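Local coordinates for protein glycoside Hydrolase Family 43_12 (Metagenome, PDB 7JVH) that is a family 43 (subfamily 12) glycoside hydrolase that probably cleaves arabinose- or xylose-containing plant polysaccharides or oligosaccharides, at residues Y136-E141 / P174-D179; G170-S175 / V187-P192; G182-V187 / Y209-D214; K205-D210 / G219-I224. All coordinates share one frame; numbering follows the deposited sequence.

Contact 1 (Y136-E141 / P174-D179); sequences YMITTE and PSLFFD
S175 OG takes a hydrogen bond with H242 ND1 and a weak one with H127 NE2, while the CA of this serine lies 4.0 Å from I138 CG2. No hydrogen bond runs between 136-141 and 174-179; apolar side chains make the junction. With CG1 of I138 anti to its backbone N (chi1 -169°) and the chain extended beyond, CD1 reaches both P174 CB, at 3.6 Å, and L176 CG, at 3.9 Å. The proline ring also covers the backbone beside it: P174 CG is 3.6 Å from T139 CA, and P174 CD meets T140 OG1, whose hydrogen bond goes to N149. At the other end F178 CZ sits over one face of the Y136 ring, near its rim, 3.5 Å from CE1, with the two ring planes 40° apart. L176 CD1 comes to Y136 CD2 at 3.8 Å. Without the Y136 ring, as with a serine here, F178 CZ and L176 CD1 would probably lose their cover and N132 its hydroxyl partner. The contact packs strand 134-142, between strands 120-129 and 148-154, against the first strand of the next four-stranded sheet, joining two blades of the family 43 propeller.

Contact 2 (G170-S175 / V187-P192); sequences GGIDPS and VHNDAP
This is a largely backbone contact inside one blade of the five-bladed beta-propeller expected of a family 43 catalytic domain: the loop 170-175, leading into strand 175-178, runs antiparallel to the end of strand 184-190. S175 and V187 form a hydrogen-bonded antiparallel pair, in which V187 N gives S175 O a straight bond of 2.9 Å and the return bond from S175 N is weak. Beyond P174, N189 N bonds to I172 O at 2.9 Å. P174 CA makes a CA-H...O contact of 3.4 Å with V187 O, and G171 CA a similar one of 3.3 Å with N189 O. G171, with positive phi, comes this close because it has no CB, for which N189 O leaves no room. CG of H188 stands between its backbone N and carbonyl carbon (chi1 74°), which turns the ring toward the loop, G170 O lying 3.0 Å from CE1. CB of H188 packs on P174 CA at 3.9 Å. The ring also meets F169 and W207, and NE2 bonds to W207 NE1. Were a valine to replace H188, that indole N-H would probably lose its mate and a gap open beside both aromatic rings. D173 OD2 bonds to G240 N, and OD1 to a glycerol probably from the crystallisation liquor. N189 ND2 bonds to I238 O and OD1 to R202; I172 lies alongside, its CG1 3.6 Å from N189 OD1.

Contact 3 (G182-V187 / Y209-D214); sequences GKAYLV and YDLEKD
Strands 184-190 and 203-210, antiparallel neighbours in one propeller blade, meet here at A184 and Y209, just before the second of them turns away. The backbone link across the contact is the bond from Y209 N to A184 O, 2.7 Å long. Around it the side chains close up. A184 CB touches Y209 CB at 3.9 Å and L211 CD2 at 3.8 Å, so the small alanine is covered both by the last part of the strand and by the turn that follows it. The other methyl of L211, CD1, reaches back to G182 O at 3.6 Å. CG of Y209 stands anti to the backbone N (chi1 -173°), which carries the ring past A184 and obliquely across L186, whose CD1 lies 3.9 Å from Y209 CD1. The hydroxyl of Y209 donates to D214 OD1 over 2.9 Å, using the anti lone pair of that oxygen, and thereby ties the strand to the far end of the turn. Within the turn D210 forms an Asx motif: K213 N bonds to D210 OD1 at 2.9 Å, approaching from above the carboxylate plane with a nearly straight N-H (168°). D214 OD2 has a salt bridge to K153 of strand 148-154, in the adjoining sheet. Neighbouring strands cover this cluster: L176 and F178 of strand 175-178 reach L186, Y209, A184 and L211, while I138 and Y136 of strand 134-142, in the adjoining sheet, lie on L186, L211 and D214.

Contact 4 (K205-D210 / G219-I224); sequences KIWEYD and GTDKVI
W207 holds CG anti to its carbonyl carbon (chi1 -64°), and D221 holds CG between its backbone N and carbonyl carbon (chi1 58°); these torsions send both side chains the same way, side by side. D221 CB lands over the face of the indole, 3.3 Å from the centroid of the six-membered ring and 3° off its normal, a CH-pi contact; the carboxylate beyond it lies close to parallel with the ring. K205 runs beside D221, in the same direction: its CD is 4.1 Å from D221 CB, and a bend at chi3 brings CE to V223 CG2 at 4.1 Å. Its NZ stays 4.8 Å from D221 OD2 and makes its salt bridge with D190 instead, though the nearby aspartate may still add some favourable charge. I206 and V223 lie on opposite faces of the sheet; I206 CG2 meets I224 CG2 at 3.7 Å, the side chains crossing at about a right angle. The backbones pair through I206 N to K222 O, 2.9 Å, and K222 N to I206 O, 3.1 Å. Past D221 a side chain takes over, as E208 N donates to T220 OG1 at 3.1 Å. That hydroxyl also bonds to I217 O, which ties T220 to I217 and to the partner strand. The whole is a beta hairpin, strands 203-210 and 215-226, forming the outer half of a four-stranded antiparallel propeller blade.

In the fold
Contacts 2, 3 and 4 lie within one blade, its strands running 175-178, 184-190, 203-210, 215-226, and contact 1 packs the first of these on the preceding blade. Contacts 1 and 2 share P174 and S175, with centres about 11 Å apart; contacts 3 and 4 share Y209 and D210, with centres about 10 Å apart. Contact 1 meets contact 3 where L176 CD2 packs on Y209 CD1 at 3.6 Å. H188 O and K205 N, 2.8 Å apart, probably hydrogen-bond and join contacts 2 and 4. The glycerol about 3 Å from the D173 side chain, though probably from the crystallisation liquor, may mark a pocket beside contact 2, consistent with the family's central sugar-binding cleft.

Contact 1 (Y136-E141 / P174-D179)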
loop_
_atom_site.group_PDB
_atom_site.type_symbol
_atom_site.label_atom_id
_atom_site.label_comp_id
_atom_site.label_asym_id
_atom_site.label_seq_id
_atom_site.Cartn_x
_atom_site.Cartn_y
_atom_site.Cartn_z
ATOM N N TYR A 136 -3.013 -11.888 -15.247
ATOM C CA TYR A 136 -1.767 -12.268 -14.584
ATOM C C TYR A 136 -1.441 -11.226 -13.514
ATOM O O TYR A 136 -1.408 -10.030 -13.797
ATOM C CB TYR A 136 -0.628 -12.302 -15.604
ATOM C CG TYR A 136 -0.698 -13.440 -16.594
ATOM C CD1 TYR A 136 -1.387 -13.310 -17.803
ATOM C CD2 TYR A 136 -0.050 -14.640 -16.333
ATOM C CE1 TYR A 136 -1.445 -14.355 -18.704
ATOM C CE2 TYR A 136 -0.090 -15.697 -17.239
ATOM C CZ TYR A 136 -0.793 -15.550 -18.424
ATOM O OH TYR A 136 -0.847 -16.574 -19.333
HETATM N N MSE A 137 -1.219 -11.687 -12.283
HETATM C CA MSE A 137 -0.661 -10.847 -11.234
HETATM C C MSE A 137 0.685 -11.440 -10.823
HETATM O O MSE A 137 0.733 -12.516 -10.227
HETATM C CB MSE A 137 -1.631 -10.769 -10.048
HETATM C CG MSE A 137 -1.412 -9.571 -9.149
HETATM SE SE MSE A 137 0.241 -9.709 -8.123
HETATM C CE MSE A 137 1.306 -8.387 -8.989
ATOM N N ILE A 138 1.770 -10.737 -11.163
ATOM C CA ILE A 138 3.119 -11.217 -10.905
ATOM C C ILE A 138 3.874 -10.283 -9.940
ATOM O O ILE A 138 3.892 -9.071 -10.114
ATOM C CB ILE A 138 3.902 -11.404 -12.230
ATOM C CG1 ILE A 138 5.211 -12.151 -11.987
ATOM C CG2 ILE A 138 4.184 -10.073 -12.905
ATOM C CD1 ILE A 138 5.955 -12.489 -13.272
ATOM N N THR A 139 4.536 -10.882 -8.944
ATOM C CA THR A 139 5.213 -10.148 -7.877
ATOM C C THR A 139 6.319 -10.973 -7.203
ATOM O O THR A 139 6.544 -12.131 -7.555
ATOM C CB THR A 139 4.175 -9.708 -6.826
ATOM O OG1 THR A 139 4.789 -8.834 -5.878
ATOM C CG2 THR A 139 3.578 -10.897 -6.116
ATOM N N THR A 140 7.004 -10.350 -6.237
ATOM C CA THR A 140 7.957 -11.024 -5.360
ATOM C C THR A 140 7.350 -11.110 -3.957
ATOM O O THR A 140 6.928 -10.099 -3.378
ATOM C CB THR A 140 9.291 -10.273 -5.277
ATOM O OG1 THR A 140 9.728 -9.910 -6.590
ATOM C CG2 THR A 140 10.367 -11.140 -4.667
ATOM N N GLU A 141 7.294 -12.330 -3.427
ATOM C CA GLU A 141 6.702 -12.611 -2.128
ATOM C C GLU A 141 7.806 -13.085 -1.175
ATOM O O GLU A 141 8.112 -14.256 -1.135
ATOM C CB GLU A 141 5.585 -13.662 -2.269
ATOM C CG GLU A 141 5.045 -14.225 -0.948
ATOM C CD GLU A 141 3.727 -14.940 -1.098
ATOM O OE1 GLU A 141 2.697 -14.282 -1.012
ATOM O OE2 GLU A 141 3.717 -16.162 -1.301
ATOM N N PRO A 174 9.149 -8.174 -11.049
ATOM C CA PRO A 174 8.810 -8.923 -12.259
ATOM C C PRO A 174 7.673 -8.259 -13.043
ATOM O O PRO A 174 6.827 -7.587 -12.464
ATOM C CB PRO A 174 8.333 -10.264 -11.697
ATOM C CG PRO A 174 7.889 -9.959 -10.304
ATOM C CD PRO A 174 8.826 -8.901 -9.814
ATOM N N SER A 175 7.660 -8.472 -14.359
ATOM C CA SER A 175 6.629 -7.919 -15.233
ATOM C C SER A 175 6.658 -8.658 -16.565
ATOM O O SER A 175 7.698 -8.783 -17.192
ATOM C CB SER A 175 6.866 -6.414 -15.415
ATOM O OG SER A 175 5.881 -5.790 -16.181
ATOM N N LEU A 176 5.495 -9.156 -16.983
ATOM C CA LEU A 176 5.340 -9.914 -18.211
ATOM C C LEU A 176 4.930 -9.003 -19.367
ATOM O O LEU A 176 4.344 -7.937 -19.155
ATOM C CB LEU A 176 4.282 -10.993 -18.034
ATOM C CG LEU A 176 4.498 -11.990 -16.909
ATOM C CD1 LEU A 176 3.186 -12.661 -16.532
ATOM C CD2 LEU A 176 5.548 -13.011 -17.303
ATOM N N PHE A 177 5.268 -9.436 -20.588
ATOM C CA PHE A 177 4.862 -8.781 -21.820
ATOM C C PHE A 177 4.573 -9.848 -22.868
ATOM O O PHE A 177 5.360 -10.787 -23.036
ATOM C CB PHE A 177 5.956 -7.836 -22.323
ATOM C CG PHE A 177 5.798 -7.442 -23.762
ATOM C CD1 PHE A 177 4.927 -6.430 -24.133
ATOM C CD2 PHE A 177 6.517 -8.109 -24.759
ATOM C CE1 PHE A 177 4.775 -6.090 -25.466
ATOM C CE2 PHE A 177 6.368 -7.769 -26.095
ATOM C CZ PHE A 177 5.502 -6.750 -26.449
ATOM N N PHE A 178 3.446 -9.695 -23.574
ATOM C CA PHE A 178 2.984 -10.661 -24.559
ATOM C C PHE A 178 3.039 -10.084 -25.970
ATOM O O PHE A 178 2.212 -9.264 -26.337
ATOM C CB PHE A 178 1.565 -11.106 -24.204
ATOM C CG PHE A 178 1.426 -11.588 -22.793
ATOM C CD1 PHE A 178 1.956 -12.811 -22.410
ATOM C CD2 PHE A 178 0.776 -10.808 -21.835
ATOM C CE1 PHE A 178 1.840 -13.257 -21.093
ATOM C CE2 PHE A 178 0.653 -11.242 -20.516
ATOM C CZ PHE A 178 1.186 -12.469 -20.145
ATOM N N ASP A 179 4.023 -10.533 -26.751
ATOM C CA ASP A 179 4.280 -10.036 -28.111
ATOM C C ASP A 179 3.218 -10.529 -29.110
ATOM O O ASP A 179 2.267 -11.191 -28.726
ATOM C CB ASP A 179 5.680 -10.461 -28.566
ATOM C CG ASP A 179 6.333 -9.449 -29.477
ATOM O OD1 ASP A 179 5.609 -8.722 -30.198
ATOM O OD2 ASP A 179 7.580 -9.362 -29.452
#

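Contact 2 (G170-S175 / V187-P192)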
loop_
_atom_site.group_PDB
_atom_site.type_symbol
_atom_site.label_atom_id
_atom_site.label_comp_id
_atom_site.label_asym_id
_atom_site.label_seq_id
_atom_site.Cartn_x
_atom_site.Cartn_y
_atom_site.Cartn_z
ATOM N N GLY A 170 15.944 -14.548 -9.514
ATOM C CA GLY A 170 16.091 -13.676 -8.367
ATOM C C GLY A 170 15.703 -12.239 -8.662
ATOM O O GLY A 170 15.167 -11.939 -9.713
ATOM N N GLY A 171 15.994 -11.346 -7.718
ATOM C CA GLY A 171 15.695 -9.934 -7.835
ATOM C C GLY A 171 14.219 -9.666 -7.609
ATOM O O GLY A 171 13.454 -10.556 -7.170
ATOM N N ILE A 172 13.806 -8.433 -7.937
ATOM C CA ILE A 172 12.425 -7.973 -7.715
ATOM C C ILE A 172 11.825 -7.310 -8.951
ATOM O O ILE A 172 12.487 -7.175 -9.992
ATOM C CB ILE A 172 12.388 -6.973 -6.546
ATOM C CG1 ILE A 172 13.189 -5.701 -6.885
ATOM C CG2 ILE A 172 12.927 -7.642 -5.274
ATOM C CD1 ILE A 172 13.214 -4.698 -5.758
ATOM N N ASP A 173 10.561 -6.901 -8.818
ATOM C CA ASP A 173 9.816 -6.141 -9.819
ATOM C C ASP A 173 9.648 -6.922 -11.114
ATOM O O ASP A 173 9.937 -6.410 -12.193
ATOM C CB ASP A 173 10.451 -4.776 -10.047
ATOM C CG ASP A 173 10.450 -3.929 -8.790
ATOM O OD1 ASP A 173 9.989 -4.429 -7.732
ATOM O OD2 ASP A 173 10.928 -2.765 -8.854
ATOM N N PRO A 174 9.149 -8.174 -11.049
ATOM C CA PRO A 174 8.810 -8.923 -12.259
ATOM C C PRO A 174 7.673 -8.259 -13.043
ATOM O O PRO A 174 6.827 -7.587 -12.464
ATOM C CB PRO A 174 8.333 -10.264 -11.697
ATOM C CG PRO A 174 7.889 -9.959 -10.304
ATOM C CD PRO A 174 8.826 -8.901 -9.814
ATOM N N SER A 175 7.660 -8.472 -14.359
ATOM C CA SER A 175 6.629 -7.919 -15.233
ATOM C C SER A 175 6.658 -8.658 -16.565
ATOM O O SER A 175 7.698 -8.783 -17.192
ATOM C CB SER A 175 6.866 -6.414 -15.415
ATOM O OG SER A 175 5.881 -5.790 -16.181
ATOM N N VAL A 187 10.423 -9.457 -17.703
ATOM C CA VAL A 187 11.507 -8.561 -17.363
ATOM C C VAL A 187 11.494 -8.342 -15.857
ATOM O O VAL A 187 10.428 -8.366 -15.213
ATOM C CB VAL A 187 11.406 -7.229 -18.135
ATOM C CG1 VAL A 187 10.242 -6.374 -17.618
ATOM C CG2 VAL A 187 12.747 -6.524 -18.119
ATOM N N HIS A 188 12.682 -8.160 -15.280
ATOM C CA HIS A 188 12.796 -7.926 -13.853
ATOM C C HIS A 188 14.102 -7.242 -13.525
ATOM O O HIS A 188 14.994 -7.156 -14.376
ATOM C CB HIS A 188 12.627 -9.240 -13.074
ATOM C CG HIS A 188 13.810 -10.159 -13.168
ATOM N ND1 HIS A 188 14.757 -10.253 -12.174
ATOM C CD2 HIS A 188 14.180 -11.048 -14.122
ATOM C CE1 HIS A 188 15.670 -11.150 -12.520
ATOM N NE2 HIS A 188 15.344 -11.644 -13.698
ATOM N N ASN A 189 14.167 -6.704 -12.296
ATOM C CA ASN A 189 15.387 -6.151 -11.718
ATOM C C ASN A 189 16.211 -7.327 -11.180
ATOM O O ASN A 189 15.648 -8.334 -10.766
ATOM C CB ASN A 189 15.020 -5.101 -10.647
ATOM C CG ASN A 189 16.059 -4.960 -9.535
ATOM O OD1 ASN A 189 16.230 -5.868 -8.724
ATOM N ND2 ASN A 189 16.709 -3.797 -9.458
ATOM N N ASP A 190 17.537 -7.194 -11.228
ATOM C CA ASP A 190 18.447 -8.202 -10.695
ATOM C C ASP A 190 19.732 -7.534 -10.219
ATOM O O ASP A 190 19.938 -6.344 -10.447
ATOM C CB ASP A 190 18.767 -9.273 -11.756
ATOM C CG ASP A 190 19.106 -10.648 -11.144
ATOM O OD1 ASP A 190 19.265 -10.756 -9.898
ATOM O OD2 ASP A 190 19.212 -11.627 -11.910
ATOM N N ALA A 191 20.584 -8.309 -9.541
ATOM C CA ALA A 191 21.903 -7.842 -9.131
ATOM C C ALA A 191 22.894 -8.206 -10.226
ATOM O O ALA A 191 22.713 -9.226 -10.889
ATOM C CB ALA A 191 22.306 -8.455 -7.797
ATOM N N PRO A 192 23.918 -7.367 -10.489
ATOM C CA PRO A 192 24.897 -7.669 -11.538
ATOM C C PRO A 192 25.910 -8.679 -11.044
ATOM O O PRO A 192 26.153 -8.750 -9.853
ATOM C CB PRO A 192 25.584 -6.321 -11.761
ATOM C CG PRO A 192 25.514 -5.666 -10.423
ATOM C CD PRO A 192 24.200 -6.099 -9.795
#

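Contact 3 (G182-V187 / Y209-D214)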
loop_
_atom_site.group_PDB
_atom_site.type_symbol
_atom_site.label_atom_id
_atom_site.label_comp_id
_atom_site.label_asym_id
_atom_site.label_seq_id
_atom_site.Cartn_x
_atom_site.Cartn_y
_atom_site.Cartn_z
ATOM N N GLY A 182 2.986 -14.789 -30.538
ATOM C CA GLY A 182 2.774 -15.884 -29.610
ATOM C C GLY A 182 3.866 -16.059 -28.570
ATOM O O GLY A 182 3.709 -16.854 -27.641
ATOM N N LYS A 183 4.950 -15.287 -28.681
ATOM C CA LYS A 183 6.018 -15.318 -27.702
ATOM C C LYS A 183 5.719 -14.395 -26.528
ATOM O O LYS A 183 5.197 -13.290 -26.704
ATOM C CB LYS A 183 7.351 -14.961 -28.359
ATOM C CG LYS A 183 7.783 -15.998 -29.380
ATOM C CD LYS A 183 9.147 -15.648 -29.956
ATOM C CE LYS A 183 9.663 -16.659 -30.971
ATOM N NZ LYS A 183 10.259 -17.829 -30.277
ATOM N N ALA A 184 6.046 -14.871 -25.325
ATOM C CA ALA A 184 5.886 -14.122 -24.093
ATOM C C ALA A 184 7.240 -13.900 -23.447
ATOM O O ALA A 184 8.146 -14.718 -23.581
ATOM C CB ALA A 184 4.973 -14.876 -23.153
ATOM N N TYR A 185 7.367 -12.777 -22.742
ATOM C CA TYR A 185 8.614 -12.395 -22.096
ATOM C C TYR A 185 8.368 -11.938 -20.670
ATOM O O TYR A 185 7.237 -11.671 -20.267
ATOM C CB TYR A 185 9.317 -11.317 -22.915
ATOM C CG TYR A 185 9.569 -11.767 -24.335
ATOM C CD1 TYR A 185 10.672 -12.554 -24.649
ATOM C CD2 TYR A 185 8.678 -11.438 -25.365
ATOM C CE1 TYR A 185 10.901 -12.984 -25.943
ATOM C CE2 TYR A 185 8.899 -11.863 -26.662
ATOM C CZ TYR A 185 10.011 -12.638 -26.946
ATOM O OH TYR A 185 10.228 -13.061 -28.232
ATOM N N LEU A 186 9.453 -11.883 -19.902
ATOM C CA LEU A 186 9.403 -11.483 -18.517
ATOM C C LEU A 186 10.631 -10.654 -18.246
ATOM O O LEU A 186 11.746 -11.079 -18.537
ATOM C CB LEU A 186 9.391 -12.717 -17.626
ATOM C CG LEU A 186 9.249 -12.471 -16.125
ATOM C CD1 LEU A 186 8.723 -13.728 -15.456
ATOM C CD2 LEU A 186 10.557 -11.990 -15.481
ATOM N N VAL A 187 10.423 -9.457 -17.703
ATOM C CA VAL A 187 11.507 -8.561 -17.363
ATOM C C VAL A 187 11.494 -8.342 -15.857
ATOM O O VAL A 187 10.428 -8.366 -15.213
ATOM C CB VAL A 187 11.406 -7.229 -18.135
ATOM C CG1 VAL A 187 10.242 -6.374 -17.618
ATOM C CG2 VAL A 187 12.747 -6.524 -18.119
ATOM N N TYR A 209 9.282 -16.423 -21.834
ATOM C CA TYR A 209 8.354 -17.015 -20.873
ATOM C C TYR A 209 7.545 -18.093 -21.570
ATOM O O TYR A 209 7.112 -17.918 -22.706
ATOM C CB TYR A 209 7.441 -15.926 -20.294
ATOM C CG TYR A 209 6.515 -16.334 -19.150
ATOM C CD1 TYR A 209 6.947 -16.308 -17.818
ATOM C CD2 TYR A 209 5.189 -16.681 -19.394
ATOM C CE1 TYR A 209 6.089 -16.653 -16.778
ATOM C CE2 TYR A 209 4.325 -17.024 -18.361
ATOM C CZ TYR A 209 4.774 -17.010 -17.055
ATOM O OH TYR A 209 3.910 -17.356 -16.027
ATOM N N ASP A 210 7.363 -19.218 -20.877
ATOM C CA ASP A 210 6.618 -20.354 -21.376
ATOM C C ASP A 210 5.204 -20.280 -20.814
ATOM O O ASP A 210 5.007 -20.443 -19.607
ATOM C CB ASP A 210 7.301 -21.658 -20.963
ATOM C CG ASP A 210 6.636 -22.882 -21.576
ATOM O OD1 ASP A 210 5.388 -22.954 -21.587
ATOM O OD2 ASP A 210 7.359 -23.779 -22.056
ATOM N N LEU A 211 4.227 -20.039 -21.700
ATOM C CA LEU A 211 2.839 -19.830 -21.313
ATOM C C LEU A 211 2.199 -21.106 -20.788
ATOM O O LEU A 211 1.423 -21.064 -19.843
ATOM C CB LEU A 211 2.034 -19.245 -22.475
ATOM C CG LEU A 211 2.522 -17.852 -22.893
ATOM C CD1 LEU A 211 2.306 -17.614 -24.379
ATOM C CD2 LEU A 211 1.869 -16.760 -22.058
ATOM N N GLU A 212 2.551 -22.244 -21.393
ATOM C CA GLU A 212 2.044 -23.550 -20.968
ATOM C C GLU A 212 2.479 -23.860 -19.541
ATOM O O GLU A 212 1.650 -24.169 -18.698
ATOM C CB GLU A 212 2.482 -24.648 -21.934
ATOM C CG GLU A 212 1.971 -24.422 -23.353
ATOM C CD GLU A 212 2.811 -23.433 -24.167
ATOM O OE1 GLU A 212 4.054 -23.459 -24.035
ATOM O OE2 GLU A 212 2.229 -22.614 -24.913
ATOM N N LYS A 213 3.781 -23.728 -19.272
ATOM C CA LYS A 213 4.382 -24.096 -17.988
ATOM C C LYS A 213 4.387 -22.974 -16.935
ATOM O O LYS A 213 4.618 -23.243 -15.765
ATOM C CB LYS A 213 5.818 -24.601 -18.213
ATOM C CG LYS A 213 6.044 -26.144 -18.249
ATOM C CD LYS A 213 5.151 -26.930 -19.214
ATOM C CE LYS A 213 4.572 -28.193 -18.561
ATOM N NZ LYS A 213 3.658 -27.826 -17.425
ATOM N N ASP A 214 4.141 -21.734 -17.361
ATOM C CA ASP A 214 4.220 -20.559 -16.491
ATOM C C ASP A 214 5.559 -20.542 -15.757
ATOM O O ASP A 214 5.622 -20.591 -14.532
ATOM C CB ASP A 214 3.036 -20.513 -15.523
ATOM C CG ASP A 214 1.737 -20.113 -16.201
ATOM O OD1 ASP A 214 1.663 -18.996 -16.740
ATOM O OD2 ASP A 214 0.794 -20.918 -16.195
#

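Contact 4 (K205-D210 / G219-I224)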
loop_
_atom_site.group_PDB
_atom_site.type_symbol
_atom_site.label_atom_id
_atom_site.label_comp_id
_atom_site.label_asym_id
_atom_site.label_seq_id
_atom_site.Cartn_x
_atom_site.Cartn_y
_atom_site.Cartn_z
ATOM N N LYS A 205 16.844 -7.378 -16.523
ATOM C CA LYS A 205 17.047 -8.647 -17.161
ATOM C C LYS A 205 15.740 -9.072 -17.789
ATOM O O LYS A 205 14.694 -8.893 -17.196
ATOM C CB LYS A 205 17.479 -9.680 -16.117
ATOM C CG LYS A 205 17.907 -11.019 -16.717
ATOM C CD LYS A 205 18.605 -11.903 -15.698
ATOM C CE LYS A 205 19.980 -11.344 -15.338
ATOM N NZ LYS A 205 20.629 -12.118 -14.260
ATOM N N ILE A 206 15.820 -9.655 -18.991
ATOM C CA ILE A 206 14.653 -10.178 -19.693
ATOM C C ILE A 206 14.804 -11.680 -19.932
ATOM O O ILE A 206 15.914 -12.181 -20.095
ATOM C CB ILE A 206 14.405 -9.420 -21.012
ATOM C CG1 ILE A 206 13.040 -9.785 -21.597
ATOM C CG2 ILE A 206 15.512 -9.685 -22.033
ATOM C CD1 ILE A 206 12.622 -8.856 -22.733
ATOM N N TRP A 207 13.664 -12.385 -19.916
ATOM C CA TRP A 207 13.568 -13.824 -20.156
ATOM C C TRP A 207 12.416 -14.064 -21.103
ATOM O O TRP A 207 11.405 -13.377 -21.020
ATOM C CB TRP A 207 13.206 -14.568 -18.874
ATOM C CG TRP A 207 14.187 -14.503 -17.761
ATOM C CD1 TRP A 207 14.341 -13.497 -16.864
ATOM C CD2 TRP A 207 15.117 -15.527 -17.380
ATOM N NE1 TRP A 207 15.316 -13.813 -15.959
ATOM C CE2 TRP A 207 15.819 -15.049 -16.254
ATOM C CE3 TRP A 207 15.438 -16.790 -17.891
ATOM C CZ2 TRP A 207 16.829 -15.791 -15.629
ATOM C CZ3 TRP A 207 16.439 -17.531 -17.263
ATOM C CH2 TRP A 207 17.131 -17.020 -16.152
ATOM N N GLU A 208 12.553 -15.064 -21.972
ATOM C CA GLU A 208 11.420 -15.630 -22.689
ATOM C C GLU A 208 10.608 -16.423 -21.666
ATOM O O GLU A 208 11.170 -17.012 -20.740
ATOM C CB GLU A 208 11.883 -16.534 -23.839
ATOM C CG GLU A 208 10.791 -16.864 -24.856
ATOM C CD GLU A 208 11.336 -17.582 -26.100
ATOM O OE1 GLU A 208 12.540 -17.425 -26.405
ATOM O OE2 GLU A 208 10.564 -18.300 -26.784
ATOM N N TYR A 209 9.282 -16.423 -21.834
ATOM C CA TYR A 209 8.354 -17.015 -20.873
ATOM C C TYR A 209 7.545 -18.093 -21.570
ATOM O O TYR A 209 7.112 -17.918 -22.706
ATOM C CB TYR A 209 7.441 -15.926 -20.294
ATOM C CG TYR A 209 6.515 -16.334 -19.150
ATOM C CD1 TYR A 209 6.947 -16.308 -17.818
ATOM C CD2 TYR A 209 5.189 -16.681 -19.394
ATOM C CE1 TYR A 209 6.089 -16.653 -16.778
ATOM C CE2 TYR A 209 4.325 -17.024 -18.361
ATOM C CZ TYR A 209 4.774 -17.010 -17.055
ATOM O OH TYR A 209 3.910 -17.356 -16.027
ATOM N N ASP A 210 7.363 -19.218 -20.877
ATOM C CA ASP A 210 6.618 -20.354 -21.376
ATOM C C ASP A 210 5.204 -20.280 -20.814
ATOM O O ASP A 210 5.007 -20.443 -19.607
ATOM C CB ASP A 210 7.301 -21.658 -20.963
ATOM C CG ASP A 210 6.636 -22.882 -21.576
ATOM O OD1 ASP A 210 5.388 -22.954 -21.587
ATOM O OD2 ASP A 210 7.359 -23.779 -22.056
ATOM N N GLY A 219 18.329 -20.307 -20.285
ATOM C CA GLY A 219 19.202 -19.911 -21.378
ATOM C C GLY A 219 18.742 -18.725 -22.213
ATOM O O GLY A 219 19.461 -18.289 -23.097
ATOM N N THR A 220 17.555 -18.184 -21.915
ATOM C CA THR A 220 16.988 -17.073 -22.683
ATOM C C THR A 220 17.196 -15.722 -22.000
ATOM O O THR A 220 16.779 -14.697 -22.528
ATOM C CB THR A 220 15.481 -17.265 -22.959
ATOM O OG1 THR A 220 14.742 -17.210 -21.727
ATOM C CG2 THR A 220 15.222 -18.602 -23.664
ATOM N N ASP A 221 17.853 -15.735 -20.834
ATOM C CA ASP A 221 18.093 -14.530 -20.057
ATOM C C ASP A 221 19.148 -13.650 -20.703
ATOM O O ASP A 221 20.118 -14.142 -21.246
ATOM C CB ASP A 221 18.485 -14.845 -18.611
ATOM C CG ASP A 221 19.731 -15.727 -18.496
ATOM O OD1 ASP A 221 19.817 -16.756 -19.192
ATOM O OD2 ASP A 221 20.628 -15.412 -17.702
ATOM N N LYS A 222 18.929 -12.334 -20.648
ATOM C CA LYS A 222 19.863 -11.334 -21.141
ATOM C C LYS A 222 19.685 -10.045 -20.361
ATOM O O LYS A 222 18.554 -9.619 -20.092
ATOM C CB LYS A 222 19.599 -11.049 -22.615
ATOM C CG LYS A 222 20.654 -10.171 -23.268
ATOM C CD LYS A 222 20.151 -9.445 -24.486
ATOM C CE LYS A 222 21.274 -8.613 -25.084
ATOM N NZ LYS A 222 20.759 -7.682 -26.145
ATOM N N VAL A 223 20.809 -9.418 -19.996
ATOM C CA VAL A 223 20.791 -8.097 -19.387
ATOM C C VAL A 223 20.566 -7.074 -20.496
ATOM O O VAL A 223 21.379 -6.960 -21.412
ATOM C CB VAL A 223 22.092 -7.773 -18.624
ATOM C CG1 VAL A 223 22.023 -6.358 -18.072
ATOM C CG2 VAL A 223 22.329 -8.777 -17.503
ATOM N N ILE A 224 19.453 -6.335 -20.405
ATOM C CA ILE A 224 19.080 -5.314 -21.396
ATOM C C ILE A 224 19.336 -3.874 -20.947
ATOM O O ILE A 224 19.475 -2.989 -21.775
ATOM C CB ILE A 224 17.624 -5.469 -21.886
ATOM C CG1 ILE A 224 16.656 -5.660 -20.722
ATOM C CG2 ILE A 224 17.519 -6.648 -22.854
ATOM C CD1 ILE A 224 15.214 -5.612 -21.167
#